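Long-range contacts in beta-lactamase (PDB 6HUH), which probably hydrolyses the amide bond of beta-lactam antibiotics to give substituted beta-amino acids, as a class D beta-lactamase conferring antibiotic resistance: residues L72-F77 with K89-P94; D188-Q193 with A223-Q228; D213-W218 with K242-L247. All coordinates share one frame; numbering follows the deposited sequence.

Interaction 1 (L72-F77 with K89-P94); sequences LPALPF and KQTTTP
Leu-75 and Thr-92 pair through their backbones, an isolated antiparallel bridge of the hydrogen-bonded kind between two otherwise irregular segments, 72-77 and 89-94. The firmer bond runs from Thr-92 N to Leu-75 O, 3.0 Å with an N-H...O angle of 149°. Its reciprocal, from Leu-75 N to Thr-92 O, is equally long but weak, because the angle at hydrogen falls to 128°. Each carbonyl oxygen also receives an alpha C-H from a neighbour: Ala-74 CA lies 3.4 Å from Thr-92 O, and Thr-91 CA stands equally near Leu-75 O. Prolines suit the positions beside this bridge, since they hold the chain extended without needing a partner for a peptide N-H. Pro-73 follows a cis peptide bond, and its carbonyl oxygen accepts from the hydroxyl of Tyr-105, while Pro-76 O accepts from Arg-108. Pro-94 lays its CG 3.4 Å from Leu-72 O.

Methyl groups fill the space at one side of the pairing, where Ala-74 CB meets Thr-91 CG2 at 3.7 Å. At the far end Phe-77 provides the broadest surface. Its CG stands opposite the backbone N (chi1 175°), which carries the ring over Lys-89; Lys-89 CA makes a CH-pi contact 4.1 Å from the ring centroid, and the lysine's CD lies above the same face, near CZ and CE2. The Lys-89 ammonium continues past the ring to a long, weak ion pair with Asp-83.

Both segments belong to the long excursion between helices 56-64 and 94-99. Thr-93 is the N-cap residue of the latter, and helix 103-113 lies against the pair, Tyr-105 touching Leu-75, Thr-92 and Pro-94 while the ring of Trp-104 meets Phe-77.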
loop_
_atom_site.group_PDB
_atom_site.type_symbol
_atom_site.label_atom_id
_atom_site.label_comp_id
_atom_site.label_asym_id
_atom_site.label_seq_id
_atom_site.Cartn_x
_atom_site.Cartn_y
_atom_site.Cartn_z
ATOM N N LEU A 72 -9.310 6.113 2.386
ATOM C CA LEU A 72 -10.054 7.355 2.240
ATOM C C LEU A 72 -9.622 8.483 3.149
ATOM O O LEU A 72 -9.232 8.240 4.295
ATOM C CB LEU A 72 -11.539 7.077 2.405
ATOM C CG LEU A 72 -12.161 6.332 1.232
ATOM C CD1 LEU A 72 -13.003 5.190 1.716
ATOM C CD2 LEU A 72 -12.940 7.281 0.327
ATOM N N PRO A 73 -9.676 9.747 2.656
ATOM C CA PRO A 73 -10.073 10.188 1.302
ATOM C C PRO A 73 -8.978 10.050 0.230
ATOM O O PRO A 73 -7.790 10.152 0.525
ATOM C CB PRO A 73 -10.459 11.638 1.532
ATOM C CG PRO A 73 -9.495 12.097 2.614
ATOM C CD PRO A 73 -9.241 10.894 3.487
ATOM N N ALA A 74 -9.385 9.784 -1.011
ATOM C CA ALA A 74 -8.466 9.694 -2.138
ATOM C C ALA A 74 -8.497 11.071 -2.817
ATOM O O ALA A 74 -9.353 11.345 -3.669
ATOM C CB ALA A 74 -8.911 8.595 -3.095
ATOM N N LEU A 75 -7.630 11.975 -2.359
ATOM C CA LEU A 75 -7.615 13.342 -2.885
ATOM C C LEU A 75 -6.807 13.490 -4.193
ATOM O O LEU A 75 -5.693 12.977 -4.274
ATOM C CB LEU A 75 -7.147 14.361 -1.826
ATOM C CG LEU A 75 -7.858 14.374 -0.447
ATOM C CD1 LEU A 75 -7.233 15.408 0.467
ATOM C CD2 LEU A 75 -9.366 14.634 -0.564
ATOM N N PRO A 76 -7.342 14.172 -5.236
ATOM C CA PRO A 76 -6.571 14.318 -6.480
ATOM C C PRO A 76 -5.503 15.418 -6.439
ATOM O O PRO A 76 -5.656 16.422 -5.737
ATOM C CB PRO A 76 -7.645 14.665 -7.503
ATOM C CG PRO A 76 -8.666 15.423 -6.726
ATOM C CD PRO A 76 -8.673 14.814 -5.351
ATOM N N PHE A 77 -4.448 15.252 -7.248
ATOM C CA PHE A 77 -3.386 16.245 -7.418
ATOM C C PHE A 77 -3.962 17.413 -8.240
ATOM O O PHE A 77 -4.693 17.180 -9.199
ATOM C CB PHE A 77 -2.201 15.604 -8.162
ATOM C CG PHE A 77 -1.082 16.557 -8.520
ATOM C CD1 PHE A 77 -0.093 16.878 -7.592
ATOM C CD2 PHE A 77 -0.987 17.098 -9.801
ATOM C CE1 PHE A 77 0.958 17.735 -7.934
ATOM C CE2 PHE A 77 0.055 17.970 -10.131
ATOM C CZ PHE A 77 1.018 18.282 -9.198
ATOM N N LYS A 89 2.458 13.218 -8.170
ATOM C CA LYS A 89 1.640 13.656 -9.309
ATOM C C LYS A 89 0.268 12.942 -9.496
ATOM O O LYS A 89 -0.476 13.353 -10.387
ATOM C CB LYS A 89 2.457 13.591 -10.616
ATOM C CG LYS A 89 3.570 14.634 -10.729
ATOM C CD LYS A 89 3.100 15.888 -11.455
ATOM C CE LYS A 89 4.144 16.465 -12.385
ATOM N NZ LYS A 89 3.589 17.563 -13.232
ATOM N N GLN A 90 -0.101 11.939 -8.668
ATOM C CA GLN A 90 -1.420 11.309 -8.828
ATOM C C GLN A 90 -2.310 11.428 -7.594
ATOM O O GLN A 90 -1.971 12.151 -6.661
ATOM C CB GLN A 90 -1.314 9.843 -9.293
ATOM C CG GLN A 90 -1.943 9.586 -10.696
ATOM C CD GLN A 90 -3.468 9.637 -10.788
ATOM O OE1 GLN A 90 -4.083 10.696 -10.976
ATOM N NE2 GLN A 90 -4.109 8.476 -10.773
ATOM N N THR A 91 -3.486 10.758 -7.625
ATOM C CA THR A 91 -4.469 10.711 -6.539
ATOM C C THR A 91 -3.831 9.987 -5.338
ATOM O O THR A 91 -3.379 8.846 -5.482
ATOM C CB THR A 91 -5.775 10.044 -7.038
ATOM O OG1 THR A 91 -6.363 10.863 -8.046
ATOM C CG2 THR A 91 -6.787 9.816 -5.931
ATOM N N THR A 92 -3.739 10.657 -4.181
ATOM C CA THR A 92 -3.139 9.996 -3.028
ATOM C C THR A 92 -4.191 9.702 -1.950
ATOM O O THR A 92 -5.186 10.407 -1.824
ATOM C CB THR A 92 -1.898 10.746 -2.507
ATOM O OG1 THR A 92 -2.293 12.039 -2.107
ATOM C CG2 THR A 92 -0.785 10.861 -3.554
ATOM N N THR A 93 -3.988 8.596 -1.250
ATOM C CA THR A 93 -4.809 8.088 -0.155
ATOM C C THR A 93 -3.942 8.215 1.118
ATOM O O THR A 93 -2.738 8.456 0.970
ATOM C CB THR A 93 -5.231 6.619 -0.430
ATOM O OG1 THR A 93 -4.111 5.746 -0.312
ATOM C CG2 THR A 93 -5.849 6.426 -1.780
ATOM N N PRO A 94 -4.461 8.033 2.370
ATOM C CA PRO A 94 -3.580 8.169 3.552
ATOM C C PRO A 94 -2.425 7.157 3.607
ATOM O O PRO A 94 -1.410 7.424 4.235
ATOM C CB PRO A 94 -4.552 8.020 4.728
ATOM C CG PRO A 94 -5.883 8.363 4.166
ATOM C CD PRO A 94 -5.860 7.796 2.793
#

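Interaction 2 (D188-Q193 with A223-Q228); sequences DIDGWQ and ASKQDQ
A beta hairpin with a type II' turn, Ile-189 to Trp-192, packs here against the end of strand 215-225, in the antiparallel sheet of the serine beta-lactamase fold, with Trp-192 and Lys-225 carrying most of the contact. Gly-191 is well suited to the turn: it brings no side chain to the side where Lys-225 passes, and Lys-225 CG runs 3.4 Å from Gly-191 O. Beyond the turn Gln-193 and Ser-224 form an antiparallel hydrogen-bonded pair, Gln-193 N giving to Ser-224 O at 2.7 Å and 170°, with Ser-224 N returning a bond to Gln-193 O at 2.8 Å. Lys-225 N bonds to Gln-228 O across the tight connection to strand 228-238.

The indole of Trp-192 spreads across this junction. Lys-225 CB sits squarely over its six-membered ring, a CH-pi contact 3.5 Å from the centroid, and further along the chain CD approaches Trp-192 NE1 at 3.4 Å. A long aliphatic chain ending in a charge suits the place, since it covers the ring and still delivers its ammonium to the surface. Gln-228 CB touches Trp-192 CH2, while its amide turns away to Leu-264 O; Leu-261 and Leu-264 of helix 245-264 also pack on the indole.

Lys-225 points CG opposite its backbone N (chi1 -153°) and stays extended until a bend at the last torsion, which brings the ammonium to Asp-190. Lys-225 NZ and Asp-190 OD1 form a salt bridge at 3.2 Å, whose hydrogen bond is weak, and one water joins the same two atoms, giving a hydrogen to Asp-190 OD1 and accepting from Lys-225 NZ.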
loop_
_atom_site.group_PDB
_atom_site.type_symbol
_atom_site.label_atom_id
_atom_site.label_comp_id
_atom_site.label_asym_id
_atom_site.label_seq_id
_atom_site.Cartn_x
_atom_site.Cartn_y
_atom_site.Cartn_z
ATOM N N ASP A 188 7.976 -6.820 9.200
ATOM C CA ASP A 188 8.165 -7.476 10.485
ATOM C C ASP A 188 9.632 -7.857 10.761
ATOM O O ASP A 188 10.491 -7.818 9.869
ATOM C CB ASP A 188 7.319 -8.766 10.497
ATOM C CG ASP A 188 5.904 -8.655 11.045
ATOM O OD1 ASP A 188 5.227 -7.632 10.754
ATOM O OD2 ASP A 188 5.438 -9.633 11.690
ATOM N N ILE A 189 9.892 -8.220 12.029
ATOM C CA ILE A 189 11.107 -8.803 12.590
ATOM C C ILE A 189 10.518 -9.897 13.516
ATOM O O ILE A 189 9.797 -9.551 14.445
ATOM C CB ILE A 189 12.012 -7.755 13.318
ATOM C CG1 ILE A 189 12.556 -6.701 12.321
ATOM C CG2 ILE A 189 13.175 -8.458 14.046
ATOM C CD1 ILE A 189 13.216 -5.496 12.935
ATOM N N ASP A 190 10.736 -11.198 13.211
ATOM C CA ASP A 190 10.131 -12.330 13.951
ATOM C C ASP A 190 8.611 -12.072 14.206
ATOM O O ASP A 190 7.857 -11.887 13.242
ATOM C CB ASP A 190 10.919 -12.711 15.241
ATOM C CG ASP A 190 10.667 -14.132 15.776
ATOM O OD1 ASP A 190 9.520 -14.418 16.202
ATOM O OD2 ASP A 190 11.638 -14.940 15.824
ATOM N N GLY A 191 8.201 -11.997 15.473
ATOM C CA GLY A 191 6.808 -11.742 15.822
ATOM C C GLY A 191 6.495 -10.287 16.109
ATOM O O GLY A 191 5.356 -9.956 16.451
ATOM N N TRP A 192 7.501 -9.415 15.969
ATOM C CA TRP A 192 7.406 -7.990 16.221
ATOM C C TRP A 192 6.783 -7.251 15.039
ATOM O O TRP A 192 7.118 -7.508 13.875
ATOM C CB TRP A 192 8.787 -7.402 16.586
ATOM C CG TRP A 192 9.333 -7.950 17.871
ATOM C CD1 TRP A 192 9.987 -9.135 18.051
ATOM C CD2 TRP A 192 9.244 -7.342 19.167
ATOM N NE1 TRP A 192 10.295 -9.311 19.381
ATOM C CE2 TRP A 192 9.838 -8.233 20.091
ATOM C CE3 TRP A 192 8.691 -6.136 19.645
ATOM C CZ2 TRP A 192 9.917 -7.951 21.456
ATOM C CZ3 TRP A 192 8.771 -5.860 21.002
ATOM C CH2 TRP A 192 9.380 -6.762 21.889
ATOM N N GLN A 193 5.864 -6.340 15.355
ATOM C CA GLN A 193 5.163 -5.500 14.404
ATOM C C GLN A 193 5.887 -4.178 14.391
ATOM O O GLN A 193 6.003 -3.547 15.433
ATOM C CB GLN A 193 3.696 -5.319 14.823
ATOM C CG GLN A 193 2.775 -6.475 14.428
ATOM C CD GLN A 193 1.329 -6.098 14.620
ATOM O OE1 GLN A 193 0.751 -5.311 13.855
ATOM N NE2 GLN A 193 0.714 -6.641 15.662
ATOM N N ALA A 223 8.114 -0.741 17.726
ATOM C CA ALA A 223 7.985 -2.160 17.477
ATOM C C ALA A 223 7.160 -2.776 18.610
ATOM O O ALA A 223 7.400 -2.484 19.787
ATOM C CB ALA A 223 9.359 -2.778 17.448
ATOM N N SER A 224 6.186 -3.621 18.266
ATOM C CA SER A 224 5.346 -4.258 19.282
ATOM C C SER A 224 5.215 -5.784 19.125
ATOM O O SER A 224 5.279 -6.315 18.024
ATOM C CB SER A 224 3.974 -3.586 19.348
ATOM O OG SER A 224 3.306 -3.535 18.096
ATOM N N LYS A 225 5.055 -6.477 20.241
ATOM C CA LYS A 225 4.873 -7.923 20.309
ATOM C C LYS A 225 4.120 -8.121 21.611
ATOM O O LYS A 225 4.715 -8.123 22.699
ATOM C CB LYS A 225 6.214 -8.672 20.296
ATOM C CG LYS A 225 6.112 -10.065 19.728
ATOM C CD LYS A 225 7.371 -10.873 19.976
ATOM C CE LYS A 225 7.259 -12.278 19.444
ATOM N NZ LYS A 225 8.464 -12.661 18.659
ATOM N N GLN A 226 2.780 -8.170 21.482
ATOM C CA GLN A 226 1.753 -8.258 22.529
ATOM C C GLN A 226 1.965 -7.154 23.591
ATOM O O GLN A 226 1.838 -5.968 23.256
ATOM C CB GLN A 226 1.547 -9.686 23.126
ATOM C CG GLN A 226 2.781 -10.547 23.414
ATOM C CD GLN A 226 2.558 -12.006 23.045
ATOM O OE1 GLN A 226 1.838 -12.754 23.724
ATOM N NE2 GLN A 226 3.207 -12.454 21.978
ATOM N N ASP A 227 2.303 -7.528 24.830
ATOM C CA ASP A 227 2.548 -6.597 25.930
ATOM C C ASP A 227 3.725 -5.637 25.627
ATOM O O ASP A 227 3.554 -4.406 25.696
ATOM C CB ASP A 227 2.759 -7.361 27.271
ATOM C CG ASP A 227 3.332 -8.786 27.197
ATOM O OD1 ASP A 227 4.193 -9.043 26.316
ATOM O OD2 ASP A 227 2.938 -9.631 28.035
ATOM N N GLN A 228 4.888 -6.211 25.248
ATOM C CA GLN A 228 6.121 -5.477 24.989
ATOM C C GLN A 228 6.063 -4.503 23.814
ATOM O O GLN A 228 5.534 -4.825 22.755
ATOM C CB GLN A 228 7.309 -6.434 24.831
ATOM C CG GLN A 228 7.638 -7.200 26.108
ATOM C CD GLN A 228 9.117 -7.339 26.334
ATOM O OE1 GLN A 228 9.798 -8.157 25.701
ATOM N NE2 GLN A 228 9.637 -6.571 27.282
HETATM O O HOH W 1 7.233 -15.237 17.783
#

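Interaction 3 (D213-W218 with K242-L247); sequences DQQIGW and KQFASL. With SO4 (sulfate ion), chain C.
Ser-246 OG, at the start of the C-terminal helix 245-264 and beside Trp-218 of strand 215-225, donates to sulfate O2 at 2.9 Å and makes a weak bond with Thr-200. This corresponds to the active-site cleft of the penicillin-recognising serine enzymes. The sulfate, probably from the crystallisation liquor, is also bonded to Thr-198, of the Lys-Thr-Gly motif, and Ser-101, which opens the Ser-Val-Ile sequence at the place of the class D Ser-X-Val motif. An anion here is consistent with the place where such enzymes receive the substrate carboxylate. A short hydroxyl side chain suits position 246, where Ser-246 CB lies 3.9 Å from Trp-218 N; the indole N-H of Trp-218 goes to Pro-48 O.

The helix start rests directly on the strand at Gly-217, where the absence of a side chain lets the two backbones meet: Gly-217 CA is 3.5 Å from Ser-246 N. Small Ala-245 likewise fits its methyl against CB and CD of Gln-215. That glutamine, extended beyond CG, is long enough to return its amide oxygen to the helix, where Gln-215 OE1 accepts a weak hydrogen bond from Ala-245 N, 3.3 Å long and bent to 142°.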
loop_
_atom_site.group_PDB
_atom_site.type_symbol
_atom_site.label_atom_id
_atom_site.label_comp_id
_atom_site.label_asym_id
_atom_site.label_seq_id
_atom_site.Cartn_x
_atom_site.Cartn_y
_atom_site.Cartn_z
ATOM N N ASP A 213 24.569 22.953 5.027
ATOM C CA ASP A 213 23.912 22.337 3.855
ATOM C C ASP A 213 23.969 20.787 3.958
ATOM O O ASP A 213 24.341 20.078 3.014
ATOM C CB ASP A 213 24.479 22.906 2.526
ATOM C CG ASP A 213 23.880 22.381 1.228
ATOM O OD1 ASP A 213 22.707 21.943 1.245
ATOM O OD2 ASP A 213 24.583 22.411 0.198
ATOM N N GLN A 214 23.626 20.291 5.160
ATOM C CA GLN A 214 23.625 18.868 5.473
ATOM C C GLN A 214 22.203 18.342 5.632
ATOM O O GLN A 214 21.373 18.957 6.297
ATOM C CB GLN A 214 24.481 18.569 6.711
ATOM C CG GLN A 214 25.969 18.808 6.486
ATOM C CD GLN A 214 26.816 18.268 7.611
ATOM O OE1 GLN A 214 26.700 18.682 8.775
ATOM N NE2 GLN A 214 27.707 17.345 7.281
ATOM N N GLN A 215 21.960 17.182 5.023
ATOM C CA GLN A 215 20.701 16.459 5.028
ATOM C C GLN A 215 20.488 15.778 6.379
ATOM O O GLN A 215 21.435 15.233 6.942
ATOM C CB GLN A 215 20.760 15.387 3.926
ATOM C CG GLN A 215 19.547 15.353 3.009
ATOM C CD GLN A 215 19.616 14.195 2.048
ATOM O OE1 GLN A 215 18.753 13.312 2.045
ATOM N NE2 GLN A 215 20.645 14.165 1.211
ATOM N N ILE A 216 19.247 15.796 6.890
ATOM C CA ILE A 216 18.886 15.092 8.121
ATOM C C ILE A 216 17.945 13.964 7.737
ATOM O O ILE A 216 16.841 14.206 7.244
ATOM C CB ILE A 216 18.279 15.949 9.272
ATOM C CG1 ILE A 216 19.173 17.152 9.635
ATOM C CG2 ILE A 216 17.976 15.067 10.509
ATOM C CD1 ILE A 216 18.415 18.372 10.046
ATOM N N GLY A 217 18.410 12.750 7.938
ATOM C CA GLY A 217 17.614 11.564 7.682
ATOM C C GLY A 217 16.927 11.170 8.960
ATOM O O GLY A 217 17.502 11.303 10.034
ATOM N N TRP A 218 15.694 10.762 8.887
ATOM C CA TRP A 218 15.021 10.361 10.106
ATOM C C TRP A 218 14.375 8.987 9.910
ATOM O O TRP A 218 13.734 8.760 8.892
ATOM C CB TRP A 218 13.873 11.336 10.443
ATOM C CG TRP A 218 14.148 12.674 11.060
ATOM C CD1 TRP A 218 14.151 13.874 10.409
ATOM C CD2 TRP A 218 14.090 12.986 12.464
ATOM N NE1 TRP A 218 14.205 14.910 11.316
ATOM C CE2 TRP A 218 14.178 14.394 12.584
ATOM C CE3 TRP A 218 14.039 12.208 13.639
ATOM C CZ2 TRP A 218 14.232 15.033 13.823
ATOM C CZ3 TRP A 218 14.087 12.843 14.862
ATOM C CH2 TRP A 218 14.179 14.241 14.948
ATOM N N LYS A 242 24.543 9.880 -3.653
ATOM C CA LYS A 242 24.341 8.446 -3.894
ATOM C C LYS A 242 23.192 7.832 -3.079
ATOM O O LYS A 242 22.278 7.249 -3.682
ATOM C CB LYS A 242 25.639 7.637 -3.739
ATOM C CG LYS A 242 26.673 7.991 -4.795
ATOM C CD LYS A 242 27.741 6.934 -4.941
ATOM C CE LYS A 242 28.886 7.424 -5.788
ATOM N NZ LYS A 242 29.757 6.305 -6.229
ATOM N N GLN A 243 23.238 7.942 -1.730
ATOM C CA GLN A 243 22.186 7.409 -0.859
ATOM C C GLN A 243 21.376 8.522 -0.200
ATOM O O GLN A 243 21.943 9.547 0.187
ATOM C CB GLN A 243 22.758 6.457 0.204
ATOM C CG GLN A 243 23.163 5.080 -0.329
ATOM C CD GLN A 243 23.510 4.108 0.777
ATOM O OE1 GLN A 243 24.680 3.787 1.014
ATOM N NE2 GLN A 243 22.497 3.597 1.467
ATOM N N PHE A 244 20.044 8.333 -0.100
ATOM C CA PHE A 244 19.161 9.299 0.559
ATOM C C PHE A 244 19.354 9.113 2.045
ATOM O O PHE A 244 19.223 7.982 2.516
ATOM C CB PHE A 244 17.686 9.046 0.214
ATOM C CG PHE A 244 17.166 9.696 -1.045
ATOM C CD1 PHE A 244 17.094 11.083 -1.156
ATOM C CD2 PHE A 244 16.676 8.922 -2.092
ATOM C CE1 PHE A 244 16.577 11.684 -2.308
ATOM C CE2 PHE A 244 16.164 9.524 -3.244
ATOM C CZ PHE A 244 16.117 10.900 -3.345
ATOM N N ALA A 245 19.683 10.205 2.772
ATOM C CA ALA A 245 19.908 10.233 4.223
ATOM C C ALA A 245 18.919 9.404 5.051
ATOM O O ALA A 245 19.369 8.626 5.889
ATOM C CB ALA A 245 19.933 11.667 4.720
ATOM N N SER A 246 17.587 9.546 4.803
ATOM C CA SER A 246 16.524 8.811 5.508
ATOM C C SER A 246 16.464 7.303 5.187
ATOM O O SER A 246 15.988 6.517 6.018
ATOM C CB SER A 246 15.168 9.450 5.259
ATOM O OG SER A 246 14.862 9.389 3.877
ATOM N N LEU A 247 16.925 6.903 3.984
ATOM C CA LEU A 247 16.941 5.494 3.579
ATOM C C LEU A 247 18.146 4.749 4.209
ATOM O O LEU A 247 18.113 3.531 4.378
ATOM C CB LEU A 247 16.865 5.335 2.050
ATOM C CG LEU A 247 15.828 6.200 1.312
ATOM C CD1 LEU A 247 15.694 5.781 -0.155
ATOM C CD2 LEU A 247 14.441 6.187 1.994
HETATM S S SO4 C . 11.221 11.205 2.807
HETATM O O1 SO4 C . 10.948 11.758 1.476
HETATM O O2 SO4 C . 12.654 10.959 2.975
HETATM O O3 SO4 C . 10.794 12.169 3.807
HETATM O O4 SO4 C . 10.486 9.953 2.976
#

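In the fold
Along the chain interaction 1 is complete before the others begin, whereas the segments of interactions 2 and 3 alternate. Interaction 1 belongs to the helical part of the enzyme, about 30 Å from interaction 2 and 26 Å from interaction 3, centre to centre. The other two share strand 215-225: interaction 3 takes its beginning and interaction 2 its end, with centres about 27 Å apart. Helix 245-264 spans the same length, starting in interaction 3 and covering the tryptophan of interaction 2 near its close. No two of the contacts touch. Interaction 3 lies near the predicted catalytic serine, while interactions 1 and 2 lie away from the annotated sites, nearer the periphery.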